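Local atomic coordinates of diaminopimelate decarboxylase (Methanocaldococcus jannaschii, PDB entry 1TWI), a protein that catalyses the pyridoxal-phosphate-dependent decarboxylation of meso-diaminopimelate to L-lysine, the final step of lysine biosynthesis. Residues 170-173 against 174-178. Sequence-based numbering, arbitrary orientation.
Sequences KIST and GLKKN
T173 lays its methyl branch against the aliphatic shaft of K177, one turn further along the same helix, with CG2 of T173 3.8 Å from CD of K177. The torsions account for the overlap: CG2 of T173 stands anti to its own backbone N, whereas CG of K177 sits beside its backbone N and anti to the carbonyl carbon (chi1 -72°), which turns the lysine back over the preceding turn. From there the straight chain carries CD past the threonine methyl, both side chains directed to the same side of the helix. The other T173 branch, OG1, hydrogen-bonds to the backbone O of P169, at the start of the helix.

I171 and L175 make a second i to i+4 pair, CG2 of I171 lying 4.1 Å from CD1 of L175. I171 also touches I211, and L175 reaches P161 and V163. Helix 169-177 is the short helical connection between parallel strands 153-160 and 182-183, a beta-alpha-beta unit of the TIM-barrel domain that binds pyridoxal phosphate; the side chain of L175 lies about 10 Å from a bound cofactor.

Successive alpha-helical bonds set this spacing, among them L175 N to I171 O at 3.0 Å (N-H...O angle 162°). Another joins K177 N to T173 O at 2.8 Å. T173 O also receives a weak bond from K176 N at 3.3 Å (125°), a bifurcation near the C-terminal end, where N178 N still bonds to G174 O although N178 has left helical geometry. On the S172 side, the K176 chain passes S172 OG at 4.1 Å from its CD, and its NZ forms a long, weak ion pair with E185.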
loop_
_atom_site.group_PDB
_atom_site.type_symbol
_atom_site.label_atom_id
_atom_site.label_comp_id
_atom_site.label_asym_id
_atom_site.label_seq_id
_atom_site.Cartn_x
_atom_site.Cartn_y
_atom_site.Cartn_z
ATOM N N LYS A 170 -9.508 -22.356 -10.040
ATOM C CA LYS A 170 -8.964 -21.051 -9.668
ATOM C C LYS A 170 -7.638 -20.741 -10.376
ATOM O O LYS A 170 -7.381 -19.586 -10.767
ATOM C CB LYS A 170 -8.759 -20.909 -8.145
ATOM C CG LYS A 170 -10.039 -20.779 -7.348
ATOM C CD LYS A 170 -9.804 -20.556 -5.812
ATOM C CE LYS A 170 -9.822 -19.068 -5.427
ATOM N NZ LYS A 170 -9.798 -18.810 -3.920
ATOM N N ILE A 171 -6.812 -21.761 -10.561
ATOM C CA ILE A 171 -5.527 -21.540 -11.221
ATOM C C ILE A 171 -5.762 -21.177 -12.681
ATOM O O ILE A 171 -5.169 -20.249 -13.232
ATOM C CB ILE A 171 -4.667 -22.804 -11.177
ATOM C CG1 ILE A 171 -4.345 -23.124 -9.707
ATOM C CG2 ILE A 171 -3.390 -22.588 -12.012
ATOM C CD1 ILE A 171 -3.604 -22.026 -8.993
ATOM N N SER A 172 -6.667 -21.932 -13.276
ATOM C CA SER A 172 -7.041 -21.767 -14.664
ATOM C C SER A 172 -7.622 -20.383 -14.945
ATOM O O SER A 172 -7.280 -19.723 -15.937
ATOM C CB SER A 172 -8.083 -22.838 -15.023
ATOM O OG SER A 172 -8.597 -22.595 -16.303
ATOM N N THR A 173 -8.523 -19.947 -14.078
ATOM C CA THR A 173 -9.163 -18.652 -14.266
ATOM C C THR A 173 -8.097 -17.552 -14.205
ATOM O O THR A 173 -8.122 -16.600 -14.994
ATOM C CB THR A 173 -10.239 -18.442 -13.203
ATOM O OG1 THR A 173 -11.372 -19.275 -13.534
ATOM C CG2 THR A 173 -10.682 -16.975 -13.158
ATOM N N GLY A 174 -7.139 -17.725 -13.301
ATOM C CA GLY A 174 -6.043 -16.762 -13.155
ATOM C C GLY A 174 -5.203 -16.715 -14.420
ATOM O O GLY A 174 -4.921 -15.638 -14.948
ATOM N N LEU A 175 -4.808 -17.866 -14.937
ATOM C CA LEU A 175 -3.985 -17.869 -16.136
ATOM C C LEU A 175 -4.676 -17.258 -17.354
ATOM O O LEU A 175 -3.999 -16.692 -18.223
ATOM C CB LEU A 175 -3.538 -19.293 -16.496
ATOM C CG LEU A 175 -2.553 -19.885 -15.504
ATOM C CD1 LEU A 175 -2.414 -21.385 -15.768
ATOM C CD2 LEU A 175 -1.190 -19.140 -15.615
ATOM N N LYS A 176 -6.015 -17.381 -17.423
ATOM C CA LYS A 176 -6.741 -16.886 -18.574
ATOM C C LYS A 176 -7.182 -15.451 -18.470
ATOM O O LYS A 176 -7.224 -14.736 -19.464
ATOM C CB LYS A 176 -7.972 -17.755 -18.834
ATOM C CG LYS A 176 -7.624 -19.111 -19.403
ATOM C CD LYS A 176 -8.865 -20.010 -19.417
ATOM C CE LYS A 176 -8.640 -21.291 -20.235
ATOM N NZ LYS A 176 -8.281 -21.048 -21.669
ATOM N N LYS A 177 -7.496 -15.011 -17.264
ATOM C CA LYS A 177 -8.020 -13.663 -17.097
ATOM C C LYS A 177 -7.012 -12.614 -16.675
ATOM O O LYS A 177 -7.309 -11.443 -16.751
ATOM C CB LYS A 177 -9.152 -13.659 -16.050
ATOM C CG LYS A 177 -10.468 -14.307 -16.541
ATOM C CD LYS A 177 -11.590 -14.136 -15.514
ATOM C CE LYS A 177 -12.869 -14.916 -15.893
ATOM N NZ LYS A 177 -13.935 -14.665 -14.817
ATOM N N ASN A 178 -5.827 -13.012 -16.229
ATOM C CA ASN A 178 -4.900 -12.000 -15.720
ATOM C C ASN A 178 -4.105 -11.443 -16.863
ATOM O O ASN A 178 -4.165 -11.958 -18.017
ATOM C CB ASN A 178 -4.020 -12.615 -14.617
ATOM C CG ASN A 178 -4.819 -12.934 -13.355
ATOM O OD1 ASN A 178 -4.489 -13.864 -12.603
ATOM N ND2 ASN A 178 -5.859 -12.144 -13.101
#